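Local coordinates for protein pyridoxal kinase (PDB 3H74) that probably phosphorylates pyridoxal with ATP to give pyridoxal 5'-phosphate, as a kinase of the ribokinase superfamily, at residues 125-129 with 146-150; 136-142 with 174-180; 220-224 with 235-241. All blocks are in the same frame, centred on the assembly; numbering follows the deposited sequence.

Interaction 1: 125-129 with 146-150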
loop_
_atom_site.group_PDB
_atom_site.type_symbol
_atom_site.label_atom_id
_atom_site.label_comp_id
_atom_site.label_asym_id
_atom_site.label_seq_id
_atom_site.Cartn_x
_atom_site.Cartn_y
_atom_site.Cartn_z
ATOM N N VAL A 125 -13.729 8.139 -3.345
ATOM C CA VAL A 125 -12.611 8.728 -4.077
ATOM C C VAL A 125 -12.266 10.109 -3.516
ATOM O O VAL A 125 -11.093 10.442 -3.341
ATOM C CB VAL A 125 -12.897 8.821 -5.600
ATOM C CG1 VAL A 125 -11.738 9.457 -6.327
ATOM C CG2 VAL A 125 -13.148 7.432 -6.178
ATOM N N ALA A 126 -13.292 10.912 -3.235
ATOM C CA ALA A 126 -13.081 12.237 -2.671
ATOM C C ALA A 126 -12.427 12.156 -1.285
ATOM O O ALA A 126 -11.520 12.931 -0.973
ATOM C CB ALA A 126 -14.391 13.008 -2.614
ATOM N N ALA A 127 -12.880 11.209 -0.464
ATOM C CA ALA A 127 -12.261 10.998 0.841
ATOM C C ALA A 127 -10.784 10.594 0.705
ATOM O O ALA A 127 -9.934 11.043 1.475
ATOM C CB ALA A 127 -13.033 9.960 1.631
HETATM N N MSE A 128 -10.486 9.769 -0.295
HETATM C CA MSE A 128 -9.117 9.335 -0.545
HETATM C C MSE A 128 -8.232 10.513 -0.966
HETATM O O MSE A 128 -7.079 10.613 -0.549
HETATM C CB MSE A 128 -9.094 8.250 -1.613
HETATM C CG MSE A 128 -7.724 7.610 -1.771
HETATM SE SE MSE A 128 -6.994 6.856 -0.121
HETATM C CE MSE A 128 -8.508 5.758 0.392
ATOM N N ARG A 129 -8.783 11.426 -1.773
ATOM C CA ARG A 129 -8.023 12.602 -2.188
ATOM C C ARG A 129 -7.643 13.459 -0.967
ATOM O O ARG A 129 -6.623 13.974 -0.943
ATOM C CB ARG A 129 -8.834 13.459 -3.201
ATOM C CG ARG A 129 -9.007 12.841 -4.605
ATOM C CD ARG A 129 -9.721 13.808 -5.543
ATOM N NE ARG A 129 -10.036 13.192 -6.797
ATOM C CZ ARG A 129 -11.237 13.041 -7.268
ATOM N NH1 ARG A 129 -12.275 13.496 -6.623
ATOM N NH2 ARG A 129 -11.406 12.478 -8.406
ATOM N N ALA A 146 -6.064 7.200 -12.420
ATOM C CA ALA A 146 -7.128 7.842 -13.192
ATOM C C ALA A 146 -8.282 8.298 -12.302
ATOM O O ALA A 146 -8.790 9.417 -12.453
ATOM C CB ALA A 146 -7.624 6.916 -14.289
ATOM N N LEU A 147 -8.711 7.448 -11.370
ATOM C CA LEU A 147 -9.774 7.834 -10.444
ATOM C C LEU A 147 -9.395 9.086 -9.653
ATOM O O LEU A 147 -10.204 10.001 -9.494
ATOM C CB LEU A 147 -10.128 6.691 -9.495
ATOM C CG LEU A 147 -10.933 5.558 -10.120
ATOM C CD1 LEU A 147 -10.815 4.341 -9.217
ATOM C CD2 LEU A 147 -12.399 5.930 -10.350
ATOM N N LEU A 148 -8.156 9.142 -9.176
ATOM C CA LEU A 148 -7.718 10.261 -8.343
ATOM C C LEU A 148 -7.622 11.575 -9.114
ATOM O O LEU A 148 -7.940 12.635 -8.568
ATOM C CB LEU A 148 -6.390 9.955 -7.649
ATOM C CG LEU A 148 -6.453 8.879 -6.564
ATOM C CD1 LEU A 148 -5.040 8.483 -6.164
ATOM C CD2 LEU A 148 -7.239 9.348 -5.357
ATOM N N THR A 149 -7.201 11.514 -10.371
ATOM C CA THR A 149 -7.125 12.727 -11.201
ATOM C C THR A 149 -8.444 13.080 -11.898
ATOM O O THR A 149 -8.601 14.208 -12.381
ATOM C CB THR A 149 -6.037 12.633 -12.279
ATOM O OG1 THR A 149 -6.352 11.562 -13.171
ATOM C CG2 THR A 149 -4.658 12.424 -11.666
ATOM N N GLY A 150 -9.377 12.133 -11.970
ATOM C CA GLY A 150 -10.643 12.335 -12.690
ATOM C C GLY A 150 -10.628 11.932 -14.158
ATOM O O GLY A 150 -11.666 11.980 -14.841
#
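Arg129 and Val125 meet Leu147 and Leu148 in a helix-to-helix-end contact on the periphery of the ribokinase-like alpha/beta fold, where helix 122-131 receives the C-terminal end of helix 142-149. The two helices flank strand 137-138 in sequence, and the meeting is part polar, part apolar. Its polar half belongs to Arg129. The side chain runs extended from CG to NE (chi2 -176°), antiparallel to the Leu148 side chain, and this delivers the guanidinium to the last turn of the other helix. Arg129 NE donates to Leu148 O at 2.8 Å in a nearly straight bond, with the acceptor close to the guanidinium plane. A second, weak bond runs from Arg129 NH2 to Leu147 O at 3.0 Å and is clearly bent. A positive group set against the carbonyl end of a helix probably benefits from the helix dipole. Leu148 O also accepts from Gln169 NE2, so this carbonyl at the helix end has two side-chain donors. Directly after it, Gly150 leaves the helical conformation with positive phi.

The apolar half is carried by Leu148 CD2, which touches CG of Arg129 and CG of the selenomethionine Met128, in both cases at 4.0 Å. Met128 then bends away from the contact toward Pro108 and Cys89, while Leu148 is backed by Leu166 of helix 159-167. Leu147 and Val125 share Leu116 as a neighbour, their own methyls being only loosely apposed. The chi1 of 179° in Val125 swings CG1 to 3.7 Å above the centre of the Arg129 guanidinium, covering one face of the group, and the same CG1 lies 3.6 Å from Leu147 O.

Interaction 2: 136-142 with 174-180. With SO4 (sulfate ion), chain B.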
loop_
_atom_site.group_PDB
_atom_site.type_symbol
_atom_site.label_atom_id
_atom_site.label_comp_id
_atom_site.label_asym_id
_atom_site.label_seq_id
_atom_site.Cartn_x
_atom_site.Cartn_y
_atom_site.Cartn_z
ATOM N N ASP A 136 3.848 11.522 1.817
ATOM C CA ASP A 136 5.115 11.669 1.105
ATOM C C ASP A 136 5.139 10.851 -0.178
ATOM O O ASP A 136 5.748 11.249 -1.172
ATOM C CB ASP A 136 6.271 11.248 2.009
ATOM C CG ASP A 136 6.379 12.113 3.236
ATOM O OD1 ASP A 136 6.151 11.619 4.355
ATOM O OD2 ASP A 136 6.668 13.321 3.083
ATOM N N VAL A 137 4.506 9.683 -0.139
ATOM C CA VAL A 137 4.479 8.772 -1.273
ATOM C C VAL A 137 3.089 8.166 -1.349
ATOM O O VAL A 137 2.544 7.741 -0.328
ATOM C CB VAL A 137 5.536 7.639 -1.120
ATOM C CG1 VAL A 137 5.429 6.641 -2.264
ATOM C CG2 VAL A 137 6.945 8.219 -1.089
ATOM N N ILE A 138 2.514 8.132 -2.548
ATOM C CA ILE A 138 1.298 7.356 -2.800
ATOM C C ILE A 138 1.599 6.285 -3.836
ATOM O O ILE A 138 2.459 6.477 -4.702
ATOM C CB ILE A 138 0.084 8.234 -3.216
ATOM C CG1 ILE A 138 0.337 8.981 -4.531
ATOM C CG2 ILE A 138 -0.251 9.215 -2.115
ATOM C CD1 ILE A 138 -0.940 9.482 -5.204
ATOM N N LEU A 139 0.877 5.167 -3.754
ATOM C CA LEU A 139 1.157 3.980 -4.564
ATOM C C LEU A 139 -0.058 3.490 -5.360
ATOM O O LEU A 139 -0.419 2.311 -5.287
ATOM C CB LEU A 139 1.677 2.856 -3.658
ATOM C CG LEU A 139 2.957 3.156 -2.874
ATOM C CD1 LEU A 139 3.245 2.045 -1.861
ATOM C CD2 LEU A 139 4.151 3.354 -3.814
ATOM N N PRO A 140 -0.691 4.384 -6.150
ATOM C CA PRO A 140 -1.834 3.950 -6.940
ATOM C C PRO A 140 -1.432 2.977 -8.040
ATOM O O PRO A 140 -0.322 3.060 -8.578
ATOM C CB PRO A 140 -2.314 5.259 -7.583
ATOM C CG PRO A 140 -1.069 6.088 -7.679
ATOM C CD PRO A 140 -0.379 5.812 -6.384
ATOM N N ASN A 141 -2.342 2.078 -8.384
ATOM C CA ASN A 141 -2.246 1.379 -9.655
ATOM C C ASN A 141 -2.818 2.290 -10.753
ATOM O O ASN A 141 -3.178 3.445 -10.490
ATOM C CB ASN A 141 -2.914 -0.009 -9.590
ATOM C CG ASN A 141 -4.409 0.061 -9.334
ATOM O OD1 ASN A 141 -5.066 1.032 -9.700
ATOM N ND2 ASN A 141 -4.965 -0.982 -8.717
ATOM N N THR A 142 -2.899 1.775 -11.973
ATOM C CA THR A 142 -3.293 2.583 -13.125
ATOM C C THR A 142 -4.767 3.003 -13.050
ATOM O O THR A 142 -5.129 4.103 -13.472
ATOM C CB THR A 142 -2.938 1.840 -14.438
ATOM O OG1 THR A 142 -1.518 1.864 -14.617
ATOM C CG2 THR A 142 -3.577 2.483 -15.642
ATOM N N ALA A 174 6.330 15.757 -2.472
ATOM C CA ALA A 174 5.810 14.381 -2.403
ATOM C C ALA A 174 5.898 13.674 -3.750
ATOM O O ALA A 174 6.161 14.312 -4.777
ATOM C CB ALA A 174 4.386 14.389 -1.899
ATOM N N HIS A 175 5.669 12.362 -3.751
ATOM C CA HIS A 175 5.851 11.531 -4.937
ATOM C C HIS A 175 4.648 10.664 -5.226
ATOM O O HIS A 175 4.223 9.874 -4.370
ATOM C CB HIS A 175 7.051 10.606 -4.748
ATOM C CG HIS A 175 8.292 11.320 -4.346
ATOM N ND1 HIS A 175 9.047 12.045 -5.240
ATOM C CD2 HIS A 175 8.904 11.443 -3.145
ATOM C CE1 HIS A 175 10.077 12.580 -4.608
ATOM N NE2 HIS A 175 10.012 12.233 -3.335
ATOM N N ALA A 176 4.118 10.785 -6.439
ATOM C CA ALA A 176 3.122 9.857 -6.944
ATOM C C ALA A 176 3.850 8.739 -7.695
ATOM O O ALA A 176 4.637 8.996 -8.610
ATOM C CB ALA A 176 2.149 10.577 -7.860
ATOM N N VAL A 177 3.609 7.500 -7.289
ATOM C CA VAL A 177 4.235 6.348 -7.922
ATOM C C VAL A 177 3.150 5.401 -8.416
ATOM O O VAL A 177 2.399 4.853 -7.602
ATOM C CB VAL A 177 5.152 5.599 -6.922
ATOM C CG1 VAL A 177 5.822 4.415 -7.599
ATOM C CG2 VAL A 177 6.181 6.531 -6.313
ATOM N N ILE A 178 3.049 5.203 -9.729
ATOM C CA ILE A 178 2.109 4.226 -10.278
ATOM C C ILE A 178 2.798 2.865 -10.318
ATOM O O ILE A 178 3.903 2.758 -10.828
ATOM C CB ILE A 178 1.572 4.643 -11.673
ATOM C CG1 ILE A 178 0.830 5.976 -11.564
ATOM C CG2 ILE A 178 0.654 3.563 -12.237
ATOM C CD1 ILE A 178 0.385 6.563 -12.904
ATOM N N THR A 179 2.144 1.830 -9.786
ATOM C CA THR A 179 2.836 0.571 -9.437
ATOM C C THR A 179 2.716 -0.620 -10.407
ATOM O O THR A 179 3.361 -1.652 -10.202
ATOM C CB THR A 179 2.398 0.080 -8.039
ATOM O OG1 THR A 179 0.988 -0.154 -8.050
ATOM C CG2 THR A 179 2.756 1.112 -6.959
ATOM N N ASP A 180 1.912 -0.479 -11.453
ATOM C CA ASP A 180 1.610 -1.599 -12.355
ATOM C C ASP A 180 1.908 -1.251 -13.807
ATOM O O ASP A 180 1.273 -1.778 -14.731
ATOM C CB ASP A 180 0.140 -2.016 -12.206
ATOM C CG ASP A 180 -0.834 -0.899 -12.580
ATOM O OD1 ASP A 180 -0.376 0.229 -12.848
ATOM O OD2 ASP A 180 -2.058 -1.150 -12.610
HETATM S S SO4 B . -2.845 -3.496 -6.501
HETATM O O1 SO4 B . -3.327 -2.490 -5.555
HETATM O O2 SO4 B . -3.218 -3.125 -7.866
HETATM O O3 SO4 B . -1.395 -3.652 -6.387
HETATM O O4 SO4 B . -3.484 -4.780 -6.194
#
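The His175 imidazole turns an edge to Val137: Val137 CG2 lies near the ring plane, 4.3 Å from His175 CD2. The Asp180 carboxylate presents its two oxygens to Thr142, OD2 to the backbone N at 3.1 Å and OD1 to OG1 at 2.7 Å. Both are met on the syn side, somewhat out of the carboxylate plane. The Asn141 amide reaches the sulfate: ND2 points almost straight (176°) at sulfate O2, 2.9 Å off, and also bonds Gly111 O.

Along the backbone, the segments pair in parallel at the edge of the central sheet. His175 N binds Asp136 O, Ile138 N binds His175 O and Val177 N binds Ile138 O. Past the two bridged pairs, Thr179 N still reaches Pro140 O at 3.0 Å. Val137 and His175 share one face of the sheet, the side where Leu225 and Leu231 pack. Ile138 and Ala176 share the other, where Ala176 rests on Leu166 of helix 159-167. Beyond the bridges, Leu139 CD2 lies alongside Val177 CB at 4.0 Å. Pro140, which has no N-H to give, sets its CD 3.2 Å from Val177 O.

Asn141 is the N-cap of helix 142-149, its OD1 accepting from Glu144 N; Asn141 and Glu144 begin and end the Asn-X-X-Glu motif of this superfamily. The sulfate probably comes from the crystallisation liquor, but its binding here is consistent with a phosphate-handling site. Asp180, by gripping Thr142 twice, ties the start of helix 142-149 to strand 178-183 and probably helps to hold Asn141 beside the anion.

Interaction 3: 220-224 with 235-241; sequences VIAGL and LARANQW
Ala238 sits at the tight centre of this packing between the consecutive helices 213-226 and 231-251, whose short segments run at 142° to each other with axes 9.4 Å apart. Its CB enters between two residues of the facing helix, 3.6 Å from Ile221 CG1 and 3.8 Å from Val220 CG1. On one flank Ile221 CD1 meets Leu235 CD2 at 3.6 Å. On the other, Val220 CG1 approaches the six-membered ring of Trp241 at CE3, again at 3.6 Å. The indole is further enclosed by Leu266 and Ile270 of helix 264-274.

Packing is slacker toward the partly exposed Arg237. Leu224 lies roughly perpendicular to the Arg237 chain, its CD1 3.9 Å from Arg237 CD, while Leu224 CD2 stays 4.4 Å from Trp241 CZ3. Arg237 CG covers one indole face, the aliphatic part of the chain thus joining the apolar layer, and Tyr229 borders both Leu224 and Arg237. Asn239 turns its amide back to its own helix. The side chains meet across the interface through carbon atoms, without a polar bond between the segments, so the two helices are joined here by shape and hydrophobic burial.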
loop_
_atom_site.group_PDB
_atom_site.type_symbol
_atom_site.label_atom_id
_atom_site.label_comp_id
_atom_site.label_asym_id
_atom_site.label_seq_id
_atom_site.Cartn_x
_atom_site.Cartn_y
_atom_site.Cartn_z
ATOM N N VAL A 220 7.064 -3.034 1.929
ATOM C CA VAL A 220 8.496 -2.984 1.622
ATOM C C VAL A 220 8.954 -1.563 1.303
ATOM O O VAL A 220 9.980 -1.107 1.803
ATOM C CB VAL A 220 8.869 -3.969 0.493
ATOM C CG1 VAL A 220 10.276 -3.732 0.008
ATOM C CG2 VAL A 220 8.704 -5.404 0.977
ATOM N N ILE A 221 8.179 -0.865 0.485
ATOM C CA ILE A 221 8.518 0.514 0.139
ATOM C C ILE A 221 8.545 1.414 1.380
ATOM O O ILE A 221 9.519 2.146 1.609
ATOM C CB ILE A 221 7.566 1.060 -0.943
ATOM C CG1 ILE A 221 7.847 0.373 -2.286
ATOM C CG2 ILE A 221 7.669 2.592 -1.068
ATOM C CD1 ILE A 221 6.852 0.678 -3.387
ATOM N N ALA A 222 7.502 1.332 2.207
ATOM C CA ALA A 222 7.463 2.120 3.430
ATOM C C ALA A 222 8.634 1.765 4.333
ATOM O O ALA A 222 9.266 2.663 4.904
ATOM C CB ALA A 222 6.150 1.933 4.154
ATOM N N GLY A 223 8.924 0.469 4.471
ATOM C CA GLY A 223 10.016 0.020 5.323
ATOM C C GLY A 223 11.367 0.533 4.867
ATOM O O GLY A 223 12.194 0.958 5.681
ATOM N N LEU A 224 11.611 0.496 3.564
ATOM C CA LEU A 224 12.886 0.981 3.028
ATOM C C LEU A 224 13.018 2.500 3.134
ATOM O O LEU A 224 14.070 3.017 3.529
ATOM C CB LEU A 224 13.090 0.509 1.587
ATOM C CG LEU A 224 13.289 -0.998 1.410
ATOM C CD1 LEU A 224 13.176 -1.368 -0.060
ATOM C CD2 LEU A 224 14.637 -1.456 1.979
ATOM N N LEU A 235 12.526 1.854 -4.868
ATOM C CA LEU A 235 11.593 1.273 -5.827
ATOM C C LEU A 235 12.228 0.123 -6.593
ATOM O O LEU A 235 11.579 -0.890 -6.834
ATOM C CB LEU A 235 11.038 2.337 -6.776
ATOM C CG LEU A 235 10.209 3.434 -6.113
ATOM C CD1 LEU A 235 9.785 4.462 -7.151
ATOM C CD2 LEU A 235 8.985 2.864 -5.375
ATOM N N ALA A 236 13.502 0.269 -6.948
ATOM C CA ALA A 236 14.224 -0.803 -7.631
ATOM C C ALA A 236 14.263 -2.064 -6.760
ATOM O O ALA A 236 13.919 -3.152 -7.222
ATOM C CB ALA A 236 15.625 -0.348 -8.019
ATOM N N ARG A 237 14.655 -1.910 -5.498
ATOM C CA ARG A 237 14.743 -3.052 -4.592
ATOM C C ARG A 237 13.367 -3.658 -4.322
ATOM O O ARG A 237 13.212 -4.888 -4.325
ATOM C CB ARG A 237 15.419 -2.665 -3.283
ATOM C CG ARG A 237 15.438 -3.773 -2.239
ATOM C CD ARG A 237 16.312 -3.381 -1.072
ATOM N NE ARG A 237 17.715 -3.605 -1.393
ATOM C CZ ARG A 237 18.731 -2.847 -0.988
ATOM N NH1 ARG A 237 19.967 -3.168 -1.348
ATOM N NH2 ARG A 237 18.526 -1.768 -0.240
ATOM N N ALA A 238 12.363 -2.809 -4.098
ATOM C CA ALA A 238 11.023 -3.298 -3.791
ATOM C C ALA A 238 10.463 -4.128 -4.938
ATOM O O ALA A 238 9.860 -5.180 -4.721
ATOM C CB ALA A 238 10.098 -2.148 -3.453
ATOM N N ASN A 239 10.692 -3.680 -6.156
ATOM C CA ASN A 239 10.232 -4.461 -7.319
ATOM C C ASN A 239 10.932 -5.822 -7.451
ATOM O O ASN A 239 10.336 -6.809 -7.739
ATOM C CB ASN A 239 10.349 -3.570 -8.596
ATOM C CG ASN A 239 9.195 -2.580 -8.674
ATOM O OD1 ASN A 239 8.167 -2.911 -9.091
ATOM N ND2 ASN A 239 9.376 -1.445 -8.122
ATOM N N GLN A 240 12.214 -5.818 -7.194
ATOM C CA GLN A 240 12.982 -7.034 -7.236
ATOM C C GLN A 240 12.502 -8.007 -6.147
ATOM O O GLN A 240 12.333 -9.159 -6.386
ATOM C CB GLN A 240 14.488 -6.795 -7.053
ATOM C CG GLN A 240 15.180 -8.179 -6.798
ATOM C CD GLN A 240 16.706 -8.197 -6.986
ATOM O OE1 GLN A 240 17.442 -8.009 -6.004
ATOM N NE2 GLN A 240 17.158 -8.443 -8.207
ATOM N N TRP A 241 12.285 -7.481 -4.958
ATOM C CA TRP A 241 11.845 -8.330 -3.821
ATOM C C TRP A 241 10.431 -8.887 -4.041
ATOM O O TRP A 241 10.165 -10.017 -3.762
ATOM C CB TRP A 241 11.938 -7.469 -2.548
ATOM C CG TRP A 241 13.330 -7.373 -1.960
ATOM C CD1 TRP A 241 14.462 -7.888 -2.454
ATOM C CD2 TRP A 241 13.658 -6.780 -0.714
ATOM N NE1 TRP A 241 15.496 -7.646 -1.591
ATOM C CE2 TRP A 241 15.017 -6.980 -0.510
ATOM C CE3 TRP A 241 12.927 -6.128 0.263
ATOM C CZ2 TRP A 241 15.682 -6.503 0.635
ATOM C CZ3 TRP A 241 13.599 -5.669 1.418
ATOM C CH2 TRP A 241 14.952 -5.862 1.556
#

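In the fold
From the N terminus, helix 122-131 supplies the first half of interaction 1 and the chain then enters strand 137-138, where interaction 2 opens before interaction 1 has closed. Helix 142-149 closes interaction 1, and the return at 174-180 closes interaction 2, so these two contacts cross along the sequence. Interaction 1 joins the two helices that flank strand 137-138, and interaction 2 joins that strand to the edge strand 175-176. Interaction 3 follows in series, folding helix 231-251 back on helix 213-226 across a short connection. It packs on interaction 2 through Leu139 with Ile221 and Val177 with Leu235. Interactions 1 and 3 lie on opposite sides of the chain's centre, about 25 Å apart between centres.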